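Long-range contacts in putative agmatine deiminase (Streptococcus mutans, PDB 2EWO), which probably hydrolyses agmatine to N-carbamoylputrescine and ammonia, as an agmatine deiminase of the guanidino-group modifying enzyme superfamily: residues K25-W33 and A45-I56; N203-K211 and A254-A264. One frame throughout, in Å; residues are numbered along the deposited sequence.

Interaction 1: residues K25-W33 and A45-I56; sequences KQIWMLWPW and AQKAFLEVAEAI
P32 sets the CD-CG edge of its tilted pyrrolidine ring on the face of F49, with CD 3.5 Å from the centroid of the phenyl ring and 10° off the ring normal, a CH-pi contact. CG of the same proline leans on towards CB of A45, one helical turn earlier, so P32 fills the shallow hollow between A45 and F49. Next to it, M29, modelled as selenomethionine, projects toward the helix. Its CG sits between the backbone N and the carbonyl carbon (chi1 56°), which drives the chain straight at the helix; there SE rests 3.7 Å from CB of A53. A bend at the last torsion (chi3 -78°) then turns CE along the helix to within 3.4 Å of CD2 of F49. The small A53 thus accommodates the heavy atom, while CE meets the phenyl ring obliquely, on the side away from P32. At the other end, where strand and helix run in opposite directions, I27 and I56 cross at about a right angle, CD1 of I27 against CG2 of I56 at 3.3 Å. W31 begins by pointing away from the helix, but its indole swings back and presents a face, near its rim, to the aliphatic part of Q46; CZ2 of W31 is 3.6 Å from CG of Q46. The two elements belong to the beta-alpha-beta unit of strand 24-29, helix 43-57 and strand 62-66; the axes of 26-29 and 45-56 approach to 10.2 Å. Strand 62-66 adds to the same core through V66 on W31 and V62 on I56, and V314 reaches both isoleucines. Every touching residue is buried and the contact is mostly apolar, consistent with cohesion from dispersion and the exclusion of water.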
loop_
_atom_site.group_PDB
_atom_site.type_symbol
_atom_site.label_atom_id
_atom_site.label_comp_id
_atom_site.label_asym_id
_atom_site.label_seq_id
_atom_site.Cartn_x
_atom_site.Cartn_y
_atom_site.Cartn_z
ATOM N N LYS A 25 -12.856 -27.668 -13.370
ATOM C CA LYS A 25 -12.264 -26.779 -14.360
ATOM C C LYS A 25 -10.849 -26.303 -14.063
ATOM O O LYS A 25 -10.038 -26.202 -14.980
ATOM C CB LYS A 25 -13.165 -25.563 -14.568
ATOM C CG LYS A 25 -12.545 -24.491 -15.453
ATOM C CD LYS A 25 -13.551 -23.408 -15.766
ATOM C CE LYS A 25 -12.972 -22.328 -16.650
ATOM N NZ LYS A 25 -14.072 -21.469 -17.190
ATOM N N GLN A 26 -10.545 -25.998 -12.803
ATOM C CA GLN A 26 -9.208 -25.519 -12.439
ATOM C C GLN A 26 -9.025 -25.460 -10.943
ATOM O O GLN A 26 -9.887 -25.893 -10.181
ATOM C CB GLN A 26 -8.986 -24.115 -12.990
ATOM C CG GLN A 26 -10.098 -23.154 -12.595
ATOM C CD GLN A 26 -9.861 -21.736 -13.061
ATOM O OE1 GLN A 26 -10.811 -20.966 -13.236
ATOM N NE2 GLN A 26 -8.592 -21.373 -13.253
ATOM N N ILE A 27 -7.891 -24.909 -10.533
ATOM C CA ILE A 27 -7.602 -24.765 -9.121
ATOM C C ILE A 27 -7.104 -23.379 -8.771
ATOM O O ILE A 27 -6.289 -22.796 -9.481
ATOM C CB ILE A 27 -6.565 -25.783 -8.650
ATOM C CG1 ILE A 27 -7.232 -27.149 -8.516
ATOM C CG2 ILE A 27 -5.964 -25.349 -7.309
ATOM C CD1 ILE A 27 -6.262 -28.244 -8.162
ATOM N N TRP A 28 -7.607 -22.871 -7.654
ATOM C CA TRP A 28 -7.237 -21.558 -7.157
ATOM C C TRP A 28 -6.278 -21.677 -5.986
ATOM O O TRP A 28 -6.442 -22.552 -5.136
ATOM C CB TRP A 28 -8.483 -20.803 -6.683
ATOM C CG TRP A 28 -9.485 -20.513 -7.765
ATOM C CD1 TRP A 28 -10.497 -21.330 -8.204
ATOM C CD2 TRP A 28 -9.571 -19.318 -8.547
ATOM N NE1 TRP A 28 -11.207 -20.714 -9.207
ATOM C CE2 TRP A 28 -10.658 -19.480 -9.438
ATOM C CE3 TRP A 28 -8.835 -18.123 -8.581
ATOM C CZ2 TRP A 28 -11.022 -18.501 -10.350
ATOM C CZ3 TRP A 28 -9.201 -17.150 -9.489
ATOM C CH2 TRP A 28 -10.287 -17.347 -10.362
HETATM N N MSE A 29 -5.279 -20.796 -5.955
HETATM C CA MSE A 29 -4.317 -20.741 -4.858
HETATM C C MSE A 29 -3.665 -19.352 -4.722
HETATM O O MSE A 29 -3.371 -18.683 -5.715
HETATM C CB MSE A 29 -3.259 -21.851 -4.989
HETATM C CG MSE A 29 -2.462 -21.920 -6.299
HETATM SE SE MSE A 29 -1.132 -23.417 -6.323
HETATM C CE MSE A 29 0.278 -22.606 -5.233
ATOM N N LEU A 30 -3.476 -18.925 -3.475
ATOM C CA LEU A 30 -2.891 -17.622 -3.165
ATOM C C LEU A 30 -1.357 -17.571 -3.225
ATOM O O LEU A 30 -0.729 -18.393 -3.888
ATOM C CB LEU A 30 -3.379 -17.154 -1.787
ATOM C CG LEU A 30 -4.842 -16.700 -1.707
ATOM C CD1 LEU A 30 -5.251 -16.557 -0.256
ATOM C CD2 LEU A 30 -5.018 -15.380 -2.462
ATOM N N TRP A 31 -0.755 -16.605 -2.538
ATOM C CA TRP A 31 0.695 -16.464 -2.562
ATOM C C TRP A 31 1.238 -15.963 -1.235
ATOM O O TRP A 31 0.927 -14.858 -0.806
ATOM C CB TRP A 31 1.090 -15.490 -3.663
ATOM C CG TRP A 31 2.561 -15.447 -3.950
ATOM C CD1 TRP A 31 3.472 -14.529 -3.492
ATOM C CD2 TRP A 31 3.276 -16.319 -4.829
ATOM N NE1 TRP A 31 4.711 -14.775 -4.046
ATOM C CE2 TRP A 31 4.616 -15.868 -4.867
ATOM C CE3 TRP A 31 2.913 -17.440 -5.591
ATOM C CZ2 TRP A 31 5.590 -16.498 -5.640
ATOM C CZ3 TRP A 31 3.877 -18.064 -6.358
ATOM C CH2 TRP A 31 5.205 -17.592 -6.378
ATOM N N PRO A 32 2.080 -16.765 -0.577
ATOM C CA PRO A 32 2.673 -16.405 0.712
ATOM C C PRO A 32 3.598 -15.209 0.637
ATOM O O PRO A 32 4.385 -15.084 -0.303
ATOM C CB PRO A 32 3.414 -17.674 1.106
ATOM C CG PRO A 32 3.876 -18.193 -0.226
ATOM C CD PRO A 32 2.623 -18.045 -1.057
ATOM N N TRP A 33 3.510 -14.333 1.633
ATOM C CA TRP A 33 4.363 -13.148 1.654
ATOM C C TRP A 33 4.770 -12.629 3.038
ATOM O O TRP A 33 5.923 -12.251 3.234
ATOM C CB TRP A 33 3.704 -11.994 0.861
ATOM C CG TRP A 33 2.406 -11.518 1.450
ATOM C CD1 TRP A 33 1.171 -12.086 1.283
ATOM C CD2 TRP A 33 2.237 -10.474 2.420
ATOM N NE1 TRP A 33 0.251 -11.470 2.099
ATOM C CE2 TRP A 33 0.877 -10.481 2.809
ATOM C CE3 TRP A 33 3.105 -9.540 3.007
ATOM C CZ2 TRP A 33 0.364 -9.590 3.758
ATOM C CZ3 TRP A 33 2.592 -8.653 3.956
ATOM C CH2 TRP A 33 1.235 -8.689 4.320
ATOM N N ALA A 45 8.970 -20.642 0.984
ATOM C CA ALA A 45 7.578 -21.044 0.867
ATOM C C ALA A 45 7.050 -20.733 -0.521
ATOM O O ALA A 45 6.242 -21.490 -1.073
ATOM C CB ALA A 45 6.737 -20.329 1.923
ATOM N N GLN A 46 7.499 -19.613 -1.081
ATOM C CA GLN A 46 7.054 -19.228 -2.417
ATOM C C GLN A 46 7.428 -20.294 -3.438
ATOM O O GLN A 46 6.587 -20.753 -4.226
ATOM C CB GLN A 46 7.639 -17.860 -2.803
ATOM C CG GLN A 46 6.829 -16.715 -2.221
ATOM C CD GLN A 46 7.532 -15.379 -2.265
ATOM O OE1 GLN A 46 6.904 -14.343 -2.051
ATOM N NE2 GLN A 46 8.835 -15.388 -2.527
ATOM N N LYS A 47 8.693 -20.698 -3.409
ATOM C CA LYS A 47 9.180 -21.727 -4.316
ATOM C C LYS A 47 8.382 -23.006 -4.086
ATOM O O LYS A 47 8.081 -23.744 -5.018
ATOM C CB LYS A 47 10.662 -21.993 -4.066
ATOM C CG LYS A 47 11.279 -22.869 -5.127
ATOM C CD LYS A 47 12.648 -23.356 -4.732
ATOM C CE LYS A 47 13.143 -24.360 -5.756
ATOM N NZ LYS A 47 12.154 -25.470 -5.949
ATOM N N ALA A 48 8.043 -23.259 -2.829
ATOM C CA ALA A 48 7.275 -24.432 -2.477
ATOM C C ALA A 48 5.890 -24.306 -3.089
ATOM O O ALA A 48 5.275 -25.299 -3.477
ATOM C CB ALA A 48 7.177 -24.557 -0.965
ATOM N N PHE A 49 5.388 -23.078 -3.165
ATOM C CA PHE A 49 4.070 -22.852 -3.752
ATOM C C PHE A 49 4.169 -22.964 -5.268
ATOM O O PHE A 49 3.276 -23.506 -5.924
ATOM C CB PHE A 49 3.541 -21.475 -3.367
ATOM C CG PHE A 49 2.623 -21.485 -2.178
ATOM C CD1 PHE A 49 3.085 -21.852 -0.919
ATOM C CD2 PHE A 49 1.293 -21.091 -2.315
ATOM C CE1 PHE A 49 2.232 -21.817 0.185
ATOM C CE2 PHE A 49 0.432 -21.053 -1.219
ATOM C CZ PHE A 49 0.901 -21.415 0.033
ATOM N N LEU A 50 5.267 -22.447 -5.813
ATOM C CA LEU A 50 5.526 -22.490 -7.246
ATOM C C LEU A 50 5.428 -23.929 -7.759
ATOM O O LEU A 50 4.767 -24.199 -8.767
ATOM C CB LEU A 50 6.924 -21.946 -7.534
ATOM C CG LEU A 50 7.239 -21.778 -9.016
ATOM C CD1 LEU A 50 6.369 -20.642 -9.560
ATOM C CD2 LEU A 50 8.726 -21.475 -9.216
ATOM N N GLU A 51 6.097 -24.847 -7.061
ATOM C CA GLU A 51 6.090 -26.260 -7.433
ATOM C C GLU A 51 4.679 -26.808 -7.333
ATOM O O GLU A 51 4.106 -27.220 -8.340
ATOM C CB GLU A 51 7.003 -27.092 -6.519
ATOM C CG GLU A 51 8.418 -26.546 -6.327
ATOM C CD GLU A 51 9.303 -27.447 -5.450
ATOM O OE1 GLU A 51 8.818 -27.972 -4.413
ATOM O OE2 GLU A 51 10.498 -27.613 -5.793
ATOM N N VAL A 52 4.110 -26.803 -6.131
ATOM C CA VAL A 52 2.758 -27.329 -5.940
ATOM C C VAL A 52 1.807 -26.800 -7.007
ATOM O O VAL A 52 0.773 -27.412 -7.301
ATOM C CB VAL A 52 2.196 -26.968 -4.557
ATOM C CG1 VAL A 52 2.043 -25.477 -4.436
ATOM C CG2 VAL A 52 0.863 -27.671 -4.346
ATOM N N ALA A 53 2.169 -25.657 -7.586
ATOM C CA ALA A 53 1.369 -25.047 -8.640
ATOM C C ALA A 53 1.716 -25.741 -9.945
ATOM O O ALA A 53 0.851 -26.271 -10.639
ATOM C CB ALA A 53 1.683 -23.555 -8.742
ATOM N N GLU A 54 2.999 -25.732 -10.270
ATOM C CA GLU A 54 3.466 -26.366 -11.485
ATOM C C GLU A 54 2.976 -27.817 -11.567
ATOM O O GLU A 54 2.823 -28.371 -12.653
ATOM C CB GLU A 54 4.991 -26.325 -11.524
ATOM C CG GLU A 54 5.619 -26.902 -12.782
ATOM C CD GLU A 54 7.131 -26.888 -12.710
ATOM O OE1 GLU A 54 7.688 -27.540 -11.795
ATOM O OE2 GLU A 54 7.760 -26.223 -13.562
ATOM N N ALA A 55 2.724 -28.421 -10.412
ATOM C CA ALA A 55 2.256 -29.799 -10.355
ATOM C C ALA A 55 0.841 -29.949 -10.908
ATOM O O ALA A 55 0.568 -30.861 -11.690
ATOM C CB ALA A 55 2.309 -30.309 -8.919
ATOM N N ILE A 56 -0.059 -29.063 -10.496
ATOM C CA ILE A 56 -1.442 -29.123 -10.957
ATOM C C ILE A 56 -1.459 -28.930 -12.468
ATOM O O ILE A 56 -2.355 -29.427 -13.155
ATOM C CB ILE A 56 -2.317 -28.000 -10.342
ATOM C CG1 ILE A 56 -1.849 -27.641 -8.924
ATOM C CG2 ILE A 56 -3.766 -28.455 -10.316
ATOM C CD1 ILE A 56 -2.220 -28.640 -7.868
#

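Interaction 2: residues N203-K211 and A254-A264; sequences NCVKVLWVK and AYDFLSQQTDA
V205 and A264 open the contact, with CG2 of V205 3.7 Å from CB of A264. Here an outer strand of the sheet 165-168, 172-176 and 206-210 is flanked by the end of helix 248-259 and the loop that follows it, the helix running nearly antiparallel to the strand, consistent with the strand-helix packing of this superfamily's alpha/beta propeller. K206 extends its chain toward the loop, crossing the side chain of T262 at about a right angle, and NZ gives a 2.8 Å hydrogen bond to O of T262. The ammonium approaches from above the carbonyl plane, 49° out of it, so neither lone pair is addressed squarely. L208 comes next; its CD1 lies 3.9 Å from the same carbonyl O of T262, and its CB faces the rim of F257. W209 sends its indole the other way, where NE1 bonds E195, but its backbone O sits over a face of F257, 3.2 Å from CZ. CA of V210 covers that same face as a CH-pi contact, 24° off the normal. The valine completes the apolar end of the interface: CG1 looks towards A254, while CG2 rests 3.6 Å from CD1 of L258.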
loop_
_atom_site.group_PDB
_atom_site.type_symbol
_atom_site.label_atom_id
_atom_site.label_comp_id
_atom_site.label_asym_id
_atom_site.label_seq_id
_atom_site.Cartn_x
_atom_site.Cartn_y
_atom_site.Cartn_z
ATOM N N ASN A 203 -26.131 -28.967 1.260
ATOM C CA ASN A 203 -27.157 -29.900 0.823
ATOM C C ASN A 203 -26.824 -31.298 1.331
ATOM O O ASN A 203 -26.971 -32.287 0.619
ATOM C CB ASN A 203 -27.274 -29.899 -0.704
ATOM C CG ASN A 203 -28.692 -29.645 -1.173
ATOM O OD1 ASN A 203 -28.953 -29.577 -2.370
ATOM N ND2 ASN A 203 -29.616 -29.502 -0.228
ATOM N N CYS A 204 -26.369 -31.358 2.578
ATOM C CA CYS A 204 -26.004 -32.610 3.223
ATOM C C CYS A 204 -27.075 -32.992 4.234
ATOM O O CYS A 204 -27.206 -32.351 5.276
ATOM C CB CYS A 204 -24.658 -32.468 3.944
ATOM S SG CYS A 204 -23.219 -32.189 2.878
ATOM N N VAL A 205 -27.839 -34.036 3.929
ATOM C CA VAL A 205 -28.894 -34.489 4.827
ATOM C C VAL A 205 -28.347 -35.154 6.101
ATOM O O VAL A 205 -29.115 -35.506 7.001
ATOM C CB VAL A 205 -29.882 -35.452 4.096
ATOM C CG1 VAL A 205 -30.818 -34.653 3.188
ATOM C CG2 VAL A 205 -29.115 -36.472 3.266
ATOM N N LYS A 206 -27.027 -35.313 6.182
ATOM C CA LYS A 206 -26.410 -35.914 7.365
ATOM C C LYS A 206 -25.006 -35.402 7.649
ATOM O O LYS A 206 -24.178 -35.307 6.745
ATOM C CB LYS A 206 -26.351 -37.434 7.238
ATOM C CG LYS A 206 -25.746 -38.105 8.465
ATOM C CD LYS A 206 -25.745 -39.612 8.335
ATOM C CE LYS A 206 -25.309 -40.277 9.633
ATOM N NZ LYS A 206 -25.345 -41.759 9.507
ATOM N N VAL A 207 -24.709 -35.152 8.968
ATOM C CA VAL A 207 -23.384 -34.616 9.315
ATOM C C VAL A 207 -22.690 -35.547 10.321
ATOM O O VAL A 207 -23.185 -35.767 11.437
ATOM C CB VAL A 207 -23.537 -33.218 9.929
ATOM C CG1 VAL A 207 -24.592 -33.161 11.037
ATOM C CG2 VAL A 207 -22.245 -32.696 10.562
ATOM N N LEU A 208 -21.550 -36.075 9.882
ATOM C CA LEU A 208 -20.705 -36.989 10.688
ATOM C C LEU A 208 -19.743 -36.165 11.546
ATOM O O LEU A 208 -18.937 -35.380 11.032
ATOM C CB LEU A 208 -19.881 -37.889 9.765
ATOM C CG LEU A 208 -20.638 -39.136 9.304
ATOM C CD1 LEU A 208 -21.998 -38.813 8.683
ATOM C CD2 LEU A 208 -19.876 -39.935 8.244
ATOM N N TRP A 209 -19.826 -36.363 12.847
ATOM C CA TRP A 209 -19.030 -35.565 13.793
ATOM C C TRP A 209 -17.843 -36.321 14.393
ATOM O O TRP A 209 -17.968 -36.970 15.450
ATOM C CB TRP A 209 -19.902 -35.107 14.963
ATOM C CG TRP A 209 -20.977 -34.105 14.541
ATOM C CD1 TRP A 209 -22.206 -34.386 14.091
ATOM C CD2 TRP A 209 -20.832 -32.693 14.563
ATOM N NE1 TRP A 209 -22.855 -33.137 13.832
ATOM C CE2 TRP A 209 -22.033 -32.157 14.121
ATOM C CE3 TRP A 209 -19.792 -31.829 14.925
ATOM C CZ2 TRP A 209 -22.270 -30.781 14.025
ATOM C CZ3 TRP A 209 -20.036 -30.444 14.821
ATOM C CH2 TRP A 209 -21.218 -29.946 14.393
ATOM N N VAL A 210 -16.709 -36.207 13.698
ATOM C CA VAL A 210 -15.452 -36.744 14.215
ATOM C C VAL A 210 -15.168 -35.940 15.408
ATOM O O VAL A 210 -15.661 -34.814 15.556
ATOM C CB VAL A 210 -14.299 -36.626 13.249
ATOM C CG1 VAL A 210 -12.951 -36.934 13.923
ATOM C CG2 VAL A 210 -14.415 -37.601 12.087
ATOM N N LYS A 211 -14.361 -36.427 16.255
ATOM C CA LYS A 211 -14.388 -35.731 17.487
ATOM C C LYS A 211 -13.131 -35.203 18.135
ATOM O O LYS A 211 -13.155 -34.919 19.317
ATOM C CB LYS A 211 -14.974 -36.598 18.606
ATOM C CG LYS A 211 -15.113 -35.771 19.938
ATOM C CD LYS A 211 -15.541 -36.542 21.361
ATOM C CE LYS A 211 -15.656 -35.641 22.613
ATOM N NZ LYS A 211 -16.195 -36.343 23.765
ATOM N N ALA A 254 -10.479 -41.515 15.715
ATOM C CA ALA A 254 -11.152 -41.119 14.488
ATOM C C ALA A 254 -11.499 -42.349 13.674
ATOM O O ALA A 254 -12.622 -42.480 13.174
ATOM C CB ALA A 254 -10.254 -40.203 13.676
ATOM N N TYR A 255 -10.527 -43.250 13.552
ATOM C CA TYR A 255 -10.693 -44.482 12.786
ATOM C C TYR A 255 -11.855 -45.310 13.326
ATOM O O TYR A 255 -12.672 -45.831 12.560
ATOM C CB TYR A 255 -9.393 -45.293 12.818
ATOM C CG TYR A 255 -9.343 -46.408 11.800
ATOM C CD1 TYR A 255 -10.293 -47.433 11.810
ATOM C CD2 TYR A 255 -8.342 -46.445 10.830
ATOM C CE1 TYR A 255 -10.253 -48.466 10.883
ATOM C CE2 TYR A 255 -8.288 -47.476 9.894
ATOM C CZ TYR A 255 -9.252 -48.485 9.928
ATOM O OH TYR A 255 -9.225 -49.520 9.017
ATOM N N ASP A 256 -11.928 -45.420 14.648
ATOM C CA ASP A 256 -12.995 -46.171 15.281
ATOM C C ASP A 256 -14.340 -45.523 14.980
ATOM O O ASP A 256 -15.331 -46.213 14.727
ATOM C CB ASP A 256 -12.760 -46.247 16.788
ATOM C CG ASP A 256 -11.454 -46.941 17.130
ATOM O OD1 ASP A 256 -11.213 -48.045 16.585
ATOM O OD2 ASP A 256 -10.670 -46.392 17.942
ATOM N N PHE A 257 -14.366 -44.193 15.002
ATOM C CA PHE A 257 -15.586 -43.449 14.724
ATOM C C PHE A 257 -16.023 -43.620 13.277
ATOM O O PHE A 257 -17.198 -43.860 12.987
ATOM C CB PHE A 257 -15.373 -41.966 14.974
ATOM C CG PHE A 257 -16.524 -41.120 14.532
ATOM C CD1 PHE A 257 -17.636 -40.967 15.347
ATOM C CD2 PHE A 257 -16.500 -40.475 13.297
ATOM C CE1 PHE A 257 -18.712 -40.178 14.947
ATOM C CE2 PHE A 257 -17.572 -39.682 12.881
ATOM C CZ PHE A 257 -18.681 -39.532 13.711
ATOM N N LEU A 258 -15.063 -43.464 12.371
ATOM C CA LEU A 258 -15.305 -43.574 10.940
ATOM C C LEU A 258 -15.865 -44.930 10.553
ATOM O O LEU A 258 -16.966 -45.033 9.997
ATOM C CB LEU A 258 -13.998 -43.326 10.187
ATOM C CG LEU A 258 -13.811 -41.959 9.522
ATOM C CD1 LEU A 258 -14.263 -40.843 10.460
ATOM C CD2 LEU A 258 -12.343 -41.799 9.120
ATOM N N SER A 259 -15.088 -45.967 10.855
ATOM C CA SER A 259 -15.449 -47.352 10.557
ATOM C C SER A 259 -16.831 -47.768 11.094
ATOM O O SER A 259 -17.508 -48.610 10.500
ATOM C CB SER A 259 -14.372 -48.275 11.119
ATOM O OG SER A 259 -14.155 -47.967 12.479
ATOM N N GLN A 260 -17.241 -47.171 12.211
ATOM C CA GLN A 260 -18.534 -47.465 12.829
ATOM C C GLN A 260 -19.615 -46.527 12.296
ATOM O O GLN A 260 -20.752 -46.549 12.764
ATOM C CB GLN A 260 -18.438 -47.290 14.354
ATOM C CG GLN A 260 -17.703 -48.402 15.101
ATOM C CD GLN A 260 -18.605 -49.597 15.416
ATOM O OE1 GLN A 260 -19.591 -49.471 16.146
ATOM N NE2 GLN A 260 -18.267 -50.759 14.865
ATOM N N GLN A 261 -19.262 -45.706 11.315
ATOM C CA GLN A 261 -20.209 -44.745 10.770
ATOM C C GLN A 261 -20.660 -44.963 9.333
ATOM O O GLN A 261 -19.871 -45.328 8.456
ATOM C CB GLN A 261 -19.639 -43.330 10.911
ATOM C CG GLN A 261 -19.766 -42.762 12.307
ATOM C CD GLN A 261 -21.203 -42.438 12.667
ATOM O OE1 GLN A 261 -21.521 -42.193 13.829
ATOM N NE2 GLN A 261 -22.080 -42.427 11.665
ATOM N N THR A 262 -21.946 -44.714 9.109
ATOM C CA THR A 262 -22.563 -44.845 7.792
ATOM C C THR A 262 -22.964 -43.459 7.255
ATOM O O THR A 262 -23.131 -42.505 8.024
ATOM C CB THR A 262 -23.830 -45.734 7.855
ATOM O OG1 THR A 262 -24.472 -45.738 6.576
ATOM C CG2 THR A 262 -24.813 -45.209 8.902
ATOM N N ASP A 263 -23.126 -43.349 5.939
ATOM C CA ASP A 263 -23.500 -42.072 5.349
ATOM C C ASP A 263 -25.008 -41.895 5.160
ATOM O O ASP A 263 -25.818 -42.577 5.794
ATOM C CB ASP A 263 -22.775 -41.858 4.012
ATOM C CG ASP A 263 -23.009 -42.982 3.028
ATOM O OD1 ASP A 263 -24.184 -43.304 2.735
ATOM O OD2 ASP A 263 -22.003 -43.535 2.541
ATOM N N ALA A 264 -25.369 -40.958 4.289
ATOM C CA ALA A 264 -26.763 -40.661 4.019
ATOM C C ALA A 264 -27.455 -41.781 3.269
ATOM O O ALA A 264 -28.428 -42.353 3.759
ATOM C CB ALA A 264 -26.874 -39.371 3.231
#

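How the interactions relate
Interactions 1 and 2 lie on opposite sides of the chain's centre, about 31 Å apart between their centres and about 19 Å between nearest atoms, and do not touch. Each sets a helix nearly antiparallel to a strand, but in a different sheet. The partners in interaction 1 follow each other within one beta-alpha-beta unit; those of interaction 2 are separated by 42 residues. Burial differs as well: 25-33 with 45-56 is wholly interior, whereas 203-211 with 254-264 is partly open to solvent and includes a lysine bond. In this superfamily the active site lies near the middle of a pseudo-fivefold alpha/beta propeller, and both contacts are consistent with strand-helix packing in its framework.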